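Local atomic coordinates of acyl-[acyl-carrier-protein]--UDP-N-acetylglucosamine O-acyltransferase (Helicobacter pylori, PDB entry 1J2Z), a protein that catalyses the transfer of a (3R)-hydroxyacyl chain from acyl carrier protein to UDP-N-acetylglucosamine, the first step of lipid A biosynthesis. Residues 32-37 / 44-49; 12-17 / 26-31. One frame throughout, in Å; residues are numbered along the deposited sequence.

Contact 1 of 2, residues 32-37 / 44-49; sequences VKLDEG and VTLQGH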
ATOM      1  N   VAL A  32       0.063  20.108  19.869  1.00 18.75           N
ATOM      2  CA  VAL A  32       0.765  20.420  18.630  1.00 17.43           C
ATOM      3  C   VAL A  32       1.456  21.780  18.616  1.00 19.31           C
ATOM      4  O   VAL A  32       0.986  22.744  19.223  1.00 18.44           O
ATOM      5  CB  VAL A  32      -0.211  20.359  17.413  1.00 19.97           C
ATOM      6  CG1 VAL A  32       0.520  20.740  16.127  1.00 14.06           C
ATOM      7  CG2 VAL A  32      -0.813  18.956  17.288  1.00 18.26           C
ATOM      8  N   LYS A  33       2.579  21.840  17.910  1.00 18.94           N
ATOM      9  CA  LYS A  33       3.338  23.070  17.753  1.00 18.85           C
ATOM     10  C   LYS A  33       3.726  23.172  16.285  1.00 19.93           C
ATOM     11  O   LYS A  33       4.251  22.220  15.708  1.00 20.65           O
ATOM     12  CB  LYS A  33       4.599  23.044  18.614  1.00 21.19           C
ATOM     13  CG  LYS A  33       4.322  22.902  20.100  1.00 22.99           C
ATOM     14  CD  LYS A  33       5.608  22.736  20.878  1.00 20.17           C
ATOM     15  CE  LYS A  33       5.311  22.543  22.350  1.00 28.44           C
ATOM     16  NZ  LYS A  33       4.305  21.466  22.577  1.00 28.25           N
ATOM     17  N   LEU A  34       3.446  24.317  15.676  1.00 21.11           N
ATOM     18  CA  LEU A  34       3.781  24.529  14.275  1.00 20.64           C
ATOM     19  C   LEU A  34       4.694  25.743  14.185  1.00 21.27           C
ATOM     20  O   LEU A  34       4.292  26.862  14.508  1.00 22.27           O
ATOM     21  CB  LEU A  34       2.510  24.768  13.452  1.00 21.32           C
ATOM     22  CG  LEU A  34       1.412  23.699  13.526  1.00 21.97           C
ATOM     23  CD1 LEU A  34       0.233  24.128  12.664  1.00 20.17           C
ATOM     24  CD2 LEU A  34       1.956  22.355  13.050  1.00 17.07           C
ATOM     25  N   ASP A  35       5.928  25.518  13.754  1.00 22.38           N
ATOM     26  CA  ASP A  35       6.895  26.597  13.639  1.00 17.03           C
ATOM     27  C   ASP A  35       6.586  27.454  12.414  1.00 22.72           C
ATOM     28  O   ASP A  35       5.696  27.139  11.619  1.00 18.82           O
ATOM     29  CB  ASP A  35       8.315  26.024  13.553  1.00 20.24           C
ATOM     30  CG  ASP A  35       9.380  26.987  14.096  1.00 24.83           C
ATOM     31  OD1 ASP A  35      10.543  26.563  14.252  1.00 22.83           O
ATOM     32  OD2 ASP A  35       9.057  28.162  14.364  1.00 19.33           O
ATOM     33  N   GLU A  36       7.333  28.541  12.280  1.00 22.52           N
ATOM     34  CA  GLU A  36       7.167  29.488  11.188  1.00 23.26           C
ATOM     35  C   GLU A  36       7.139  28.921   9.772  1.00 20.74           C
ATOM     36  O   GLU A  36       7.926  28.039   9.418  1.00 22.07           O
ATOM     37  CB  GLU A  36       8.267  30.551  11.270  1.00 24.58           C
ATOM     38  CG  GLU A  36       8.291  31.520  10.100  1.00 37.26           C
ATOM     39  CD  GLU A  36       9.339  32.614  10.272  1.00 48.10           C
ATOM     40  OE1 GLU A  36      10.541  32.286  10.387  1.00 47.15           O
ATOM     41  OE2 GLU A  36       8.957  33.802  10.297  1.00 48.35           O
ATOM     42  N   GLY A  37       6.219  29.446   8.966  1.00 15.67           N
ATOM     43  CA  GLY A  37       6.120  29.042   7.577  1.00 21.05           C
ATOM     44  C   GLY A  37       5.539  27.674   7.271  1.00 25.53           C
ATOM     45  O   GLY A  37       5.534  27.266   6.110  1.00 22.45           O
ATOM     46  N   VAL A  44      -5.522  17.922   7.228  1.00 16.21           N
ATOM     47  CA  VAL A  44      -4.352  17.302   7.833  1.00 18.02           C
ATOM     48  C   VAL A  44      -4.723  17.064   9.301  1.00 18.70           C
ATOM     49  O   VAL A  44      -5.341  17.923   9.939  1.00 16.73           O
ATOM     50  CB  VAL A  44      -3.103  18.216   7.772  1.00 20.88           C
ATOM     51  CG1 VAL A  44      -1.983  17.622   8.623  1.00 15.40           C
ATOM     52  CG2 VAL A  44      -2.632  18.367   6.327  1.00 14.10           C
ATOM     53  N   THR A  45      -4.379  15.894   9.833  1.00 18.36           N
ATOM     54  CA  THR A  45      -4.674  15.603  11.229  1.00 16.45           C
ATOM     55  C   THR A  45      -3.381  15.563  12.037  1.00 17.82           C
ATOM     56  O   THR A  45      -2.493  14.762  11.759  1.00 18.61           O
ATOM     57  CB  THR A  45      -5.385  14.249  11.399  1.00 19.64           C
ATOM     58  OG1 THR A  45      -6.668  14.296  10.765  1.00 21.51           O
ATOM     59  CG2 THR A  45      -5.567  13.925  12.880  1.00 18.98           C
ATOM     60  N   LEU A  46      -3.285  16.435  13.035  1.00 15.45           N
ATOM     61  CA  LEU A  46      -2.110  16.490  13.895  1.00 14.61           C
ATOM     62  C   LEU A  46      -2.564  16.281  15.338  1.00 19.41           C
ATOM     63  O   LEU A  46      -3.303  17.097  15.885  1.00 20.98           O
ATOM     64  CB  LEU A  46      -1.420  17.852  13.746  1.00 18.97           C
ATOM     65  CG  LEU A  46      -1.027  18.258  12.322  1.00 19.39           C
ATOM     66  CD1 LEU A  46      -0.372  19.635  12.332  1.00 18.82           C
ATOM     67  CD2 LEU A  46      -0.071  17.226  11.747  1.00 21.80           C
ATOM     68  N   GLN A  47      -2.130  15.180  15.942  1.00 20.65           N
ATOM     69  CA  GLN A  47      -2.490  14.848  17.317  1.00 22.39           C
ATOM     70  C   GLN A  47      -1.234  14.622  18.163  1.00 18.98           C
ATOM     71  O   GLN A  47      -0.112  14.705  17.667  1.00 17.45           O
ATOM     72  CB  GLN A  47      -3.333  13.565  17.346  1.00 24.83           C
ATOM     73  CG  GLN A  47      -4.603  13.583  16.495  1.00 29.47           C
ATOM     74  CD  GLN A  47      -5.711  14.440  17.090  1.00 35.68           C
ATOM     75  OE1 GLN A  47      -5.725  15.660  16.935  1.00 38.32           O
ATOM     76  NE2 GLN A  47      -6.641  13.799  17.784  1.00 46.29           N
ATOM     77  N   GLY A  48      -1.433  14.317  19.441  1.00 21.36           N
ATOM     78  CA  GLY A  48      -0.308  14.063  20.327  1.00 22.39           C
ATOM     79  C   GLY A  48       0.644  15.232  20.506  1.00 22.76           C
ATOM     80  O   GLY A  48       0.348  16.361  20.112  1.00 17.76           O
ATOM     81  N   HIS A  49       1.797  14.947  21.104  1.00 21.01           N
ATOM     82  CA  HIS A  49       2.820  15.953  21.368  1.00 22.85           C
ATOM     83  C   HIS A  49       3.707  16.005  20.141  1.00 23.53           C
ATOM     84  O   HIS A  49       4.785  15.410  20.103  1.00 21.18           O
ATOM     85  CB  HIS A  49       3.610  15.540  22.611  1.00 26.94           C
ATOM     86  CG  HIS A  49       2.736  15.069  23.729  1.00 31.84           C
ATOM     87  ND1 HIS A  49       1.869  15.906  24.397  1.00 33.60           N
ATOM     88  CD2 HIS A  49       2.534  13.833  24.244  1.00 37.33           C
ATOM     89  CE1 HIS A  49       1.168  15.208  25.271  1.00 36.13           C
ATOM     90  NE2 HIS A  49       1.552  13.945  25.198  1.00 35.59           N
TER
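In the left-handed beta-helix of this hexapeptide-repeat transferase, the prism has three flat sheets and its interior is filled by aliphatic side chains. Val32, Leu34 and Leu46 show how two of those faces meet. Residues 32-37 carry strand 33-34 and residues 44-49 carry strand 45-46, which belong to different parallel sheets; the contact between them is made largely by side chains. Leu46 points from its strand toward the other segment. Its methyl CD1 lies 3.7 Å from CD2 of Leu34, while CG1 of Val32 stands a little farther off, at 4.1 Å from the same CD1. The two leucines approach obliquely, whereas Val32 and Leu46 meet at about a right angle. With CG1 anti to its backbone N (chi1 178°), Val32 can use both branches, one on the leucine tip and the other near its root. Leu40 of the intervening strand 39-40 touches both leucines, which brings the third face into the same core. Outside the prism, Thr45 packs on Phe61 of a neighbouring subunit of the trimer. The second methyl of Val32, CG2, sits 3.8 Å from Leu46 CB and 3.4 Å from Leu46 O.

Contact 2 of 2, residues 12-17 / 26-31; sequences PKAEIN and CVIGDG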
ATOM      1  N   PRO A  12      -7.091  25.481  21.453  1.00 25.06           N
ATOM      2  CA  PRO A  12      -6.520  26.745  21.918  1.00 27.06           C
ATOM      3  C   PRO A  12      -5.166  26.527  22.600  1.00 24.80           C
ATOM      4  O   PRO A  12      -4.396  27.463  22.771  1.00 23.07           O
ATOM      5  CB  PRO A  12      -7.596  27.283  22.867  1.00 27.69           C
ATOM      6  CG  PRO A  12      -8.299  26.028  23.347  1.00 33.34           C
ATOM      7  CD  PRO A  12      -8.401  25.225  22.073  1.00 25.70           C
ATOM      8  N   LYS A  13      -4.871  25.284  22.968  1.00 22.74           N
ATOM      9  CA  LYS A  13      -3.603  24.973  23.627  1.00 19.97           C
ATOM     10  C   LYS A  13      -2.460  24.713  22.653  1.00 24.27           C
ATOM     11  O   LYS A  13      -1.296  24.651  23.055  1.00 21.42           O
ATOM     12  CB  LYS A  13      -3.775  23.772  24.554  1.00 24.56           C
ATOM     13  CG  LYS A  13      -4.845  23.993  25.616  1.00 28.22           C
ATOM     14  CD  LYS A  13      -4.989  22.791  26.526  1.00 34.55           C
ATOM     15  CE  LYS A  13      -6.107  23.001  27.533  1.00 32.18           C
ATOM     16  NZ  LYS A  13      -6.170  21.872  28.504  1.00 47.03           N
ATOM     17  N   ALA A  14      -2.783  24.556  21.372  1.00 22.06           N
ATOM     18  CA  ALA A  14      -1.747  24.322  20.374  1.00 21.42           C
ATOM     19  C   ALA A  14      -1.016  25.640  20.162  1.00 22.99           C
ATOM     20  O   ALA A  14      -1.589  26.709  20.376  1.00 23.49           O
ATOM     21  CB  ALA A  14      -2.360  23.854  19.075  1.00 22.98           C
ATOM     22  N   GLU A  15       0.246  25.564  19.756  1.00 21.68           N
ATOM     23  CA  GLU A  15       1.046  26.758  19.515  1.00 22.59           C
ATOM     24  C   GLU A  15       1.281  26.888  18.013  1.00 24.42           C
ATOM     25  O   GLU A  15       1.930  26.043  17.402  1.00 21.76           O
ATOM     26  CB  GLU A  15       2.377  26.651  20.263  1.00 23.66           C
ATOM     27  CG  GLU A  15       2.210  26.519  21.776  1.00 29.67           C
ATOM     28  CD  GLU A  15       1.711  27.801  22.421  1.00 36.73           C
ATOM     29  OE1 GLU A  15       1.058  27.723  23.486  1.00 35.93           O
ATOM     30  OE2 GLU A  15       1.982  28.887  21.868  1.00 38.69           O
ATOM     31  N   ILE A  16       0.726  27.944  17.426  1.00 21.63           N
ATOM     32  CA  ILE A  16       0.843  28.193  15.995  1.00 25.30           C
ATOM     33  C   ILE A  16       1.644  29.471  15.767  1.00 26.45           C
ATOM     34  O   ILE A  16       1.154  30.561  16.038  1.00 20.22           O
ATOM     35  CB  ILE A  16      -0.542  28.390  15.354  1.00 23.45           C
ATOM     36  CG1 ILE A  16      -1.511  27.298  15.829  1.00 27.91           C
ATOM     37  CG2 ILE A  16      -0.409  28.385  13.835  1.00 19.87           C
ATOM     38  CD1 ILE A  16      -1.121  25.886  15.424  1.00 25.34           C
ATOM     39  N   ASN A  17       2.864  29.334  15.264  1.00 27.09           N
ATOM     40  CA  ASN A  17       3.723  30.491  15.019  1.00 32.96           C
ATOM     41  C   ASN A  17       3.202  31.326  13.858  1.00 35.25           C
ATOM     42  O   ASN A  17       2.190  30.991  13.238  1.00 33.91           O
ATOM     43  CB  ASN A  17       5.155  30.032  14.727  1.00 34.30           C
ATOM     44  CG  ASN A  17       6.186  31.148  14.907  1.00 42.00           C
ATOM     45  OD1 ASN A  17       7.367  30.965  14.612  1.00 45.76           O
ATOM     46  ND2 ASN A  17       5.741  32.300  15.398  1.00 41.98           N
ATOM     47  N   CYS A  26      -8.648  21.102   8.784  1.00 19.62           N
ATOM     48  CA  CYS A  26      -7.530  20.470   9.478  1.00 17.59           C
ATOM     49  C   CYS A  26      -7.964  20.243  10.922  1.00 15.24           C
ATOM     50  O   CYS A  26      -8.806  20.977  11.437  1.00 15.30           O
ATOM     51  CB  CYS A  26      -6.281  21.355   9.456  1.00 19.14           C
ATOM     52  SG  CYS A  26      -5.332  21.306   7.912  1.00 18.18           S
ATOM     53  N   VAL A  27      -7.411  19.217  11.562  1.00 17.22           N
ATOM     54  CA  VAL A  27      -7.722  18.923  12.960  1.00 18.80           C
ATOM     55  C   VAL A  27      -6.397  18.962  13.708  1.00 21.20           C
ATOM     56  O   VAL A  27      -5.508  18.143  13.462  1.00 17.35           O
ATOM     57  CB  VAL A  27      -8.372  17.536  13.128  1.00 18.13           C
ATOM     58  CG1 VAL A  27      -8.666  17.271  14.609  1.00 18.41           C
ATOM     59  CG2 VAL A  27      -9.662  17.475  12.323  1.00 20.48           C
ATOM     60  N   ILE A  28      -6.271  19.933  14.610  1.00 19.67           N
ATOM     61  CA  ILE A  28      -5.046  20.138  15.372  1.00 21.09           C
ATOM     62  C   ILE A  28      -5.265  20.023  16.880  1.00 22.06           C
ATOM     63  O   ILE A  28      -5.961  20.845  17.478  1.00 21.40           O
ATOM     64  CB  ILE A  28      -4.458  21.520  15.007  1.00 21.59           C
ATOM     65  CG1 ILE A  28      -4.206  21.559  13.495  1.00 18.49           C
ATOM     66  CG2 ILE A  28      -3.181  21.797  15.799  1.00 14.30           C
ATOM     67  CD1 ILE A  28      -3.692  22.881  12.979  1.00 33.64           C
ATOM     68  N   GLY A  29      -4.655  18.995  17.471  1.00 22.50           N
ATOM     69  CA  GLY A  29      -4.780  18.722  18.897  1.00 21.36           C
ATOM     70  C   GLY A  29      -4.093  19.694  19.843  1.00 23.64           C
ATOM     71  O   GLY A  29      -3.331  20.569  19.420  1.00 15.28           O
ATOM     72  N   ASP A  30      -4.337  19.520  21.138  1.00 19.91           N
ATOM     73  CA  ASP A  30      -3.783  20.424  22.129  1.00 25.87           C
ATOM     74  C   ASP A  30      -2.300  20.306  22.465  1.00 27.66           C
ATOM     75  O   ASP A  30      -1.805  21.075  23.275  1.00 30.10           O
ATOM     76  CB  ASP A  30      -4.614  20.377  23.421  1.00 28.94           C
ATOM     77  CG  ASP A  30      -4.616  19.015  24.081  1.00 37.34           C
ATOM     78  OD1 ASP A  30      -3.679  18.226  23.847  1.00 39.19           O
ATOM     79  OD2 ASP A  30      -5.557  18.745  24.858  1.00 34.02           O
ATOM     80  N   GLY A  31      -1.591  19.368  21.847  1.00 21.85           N
ATOM     81  CA  GLY A  31      -0.170  19.235  22.122  1.00 22.43           C
ATOM     82  C   GLY A  31       0.685  19.546  20.900  1.00 20.99           C
ATOM     83  O   GLY A  31       1.887  19.298  20.894  1.00 17.47           O
TER
HETATM   84  O   HOH W   1       0.015  22.229  24.531  1.00 33.03           O
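Lys13 and Asp30 lie alongside each other and point the same way, an example of two polar residues that meet through their carbon atoms. CB of Lys13 is 3.7 Å from CB of Asp30, and CD of the lysine passes the same aspartate carbon at 4.0 Å. Beyond CG the lysine chain is extended, and this carries its ammonium group past the aspartate: NZ remains 4.8 Å from OD2 of Asp30, so the opposite charges are near each other without touching. Any attraction between them is therefore probably modest at this exposed edge. The carboxylate of Asp30 has another partner, for its OD1 is hydrogen-bonded to a tartrate that probably came from the crystallisation liquor.

The backbones are joined at the same place by a water, which donates to O of Lys13 at 3.1 Å and also to O of Asp30, bridging two carbonyls that could not bond to each other directly. Its 2.5 Å distance to Asp30 O is unusually short, so the water's exact position is doubtful.

One residue farther along, the contact turns inward and becomes apolar. Ile28 points its CB toward residues 12-17, and its CG2 meets the methyl of Ala14, with Ala14 CB 4.0 Å from Ile28 CG2. That branch is anti to the isoleucine's backbone N and stands beside its carbonyl carbon. The same alanine methyl rests 3.4 Å from O of Gly29, just after strand 27-28. Ile28 also touches Leu34 and Leu40, which lie on the other two faces, and Ile16 packs on Leu34 as well. Short successive strands that go to different parallel sheets, with aliphatic side chains such as Ile28 turned into the interior, belong to the left-handed beta-helix of the hexapeptide-repeat transferases, here near its N-terminal end.

Overall arrangement
Followed from the N terminus, the chain first closes a loop at contact 2, where residues 26-31 come back beside 12-17 after passing through strand 21-22. Residues 32-37 follow at once, and contact 1 closes the next loop after strand 39-40. The two loops are thus in series, neither enclosing the other, and their centres are only about 6 Å apart. Each joins the same two faces of the prism, one coil further on: strand 33-34 is the parallel neighbour of 15-16, and 45-46 that of 27-28. Probable backbone hydrogen bonds tie the latter pair, from Leu46 N to Val27 O and from Gly29 N to Leu46 O. Stacked coils of this kind build the beta-helix.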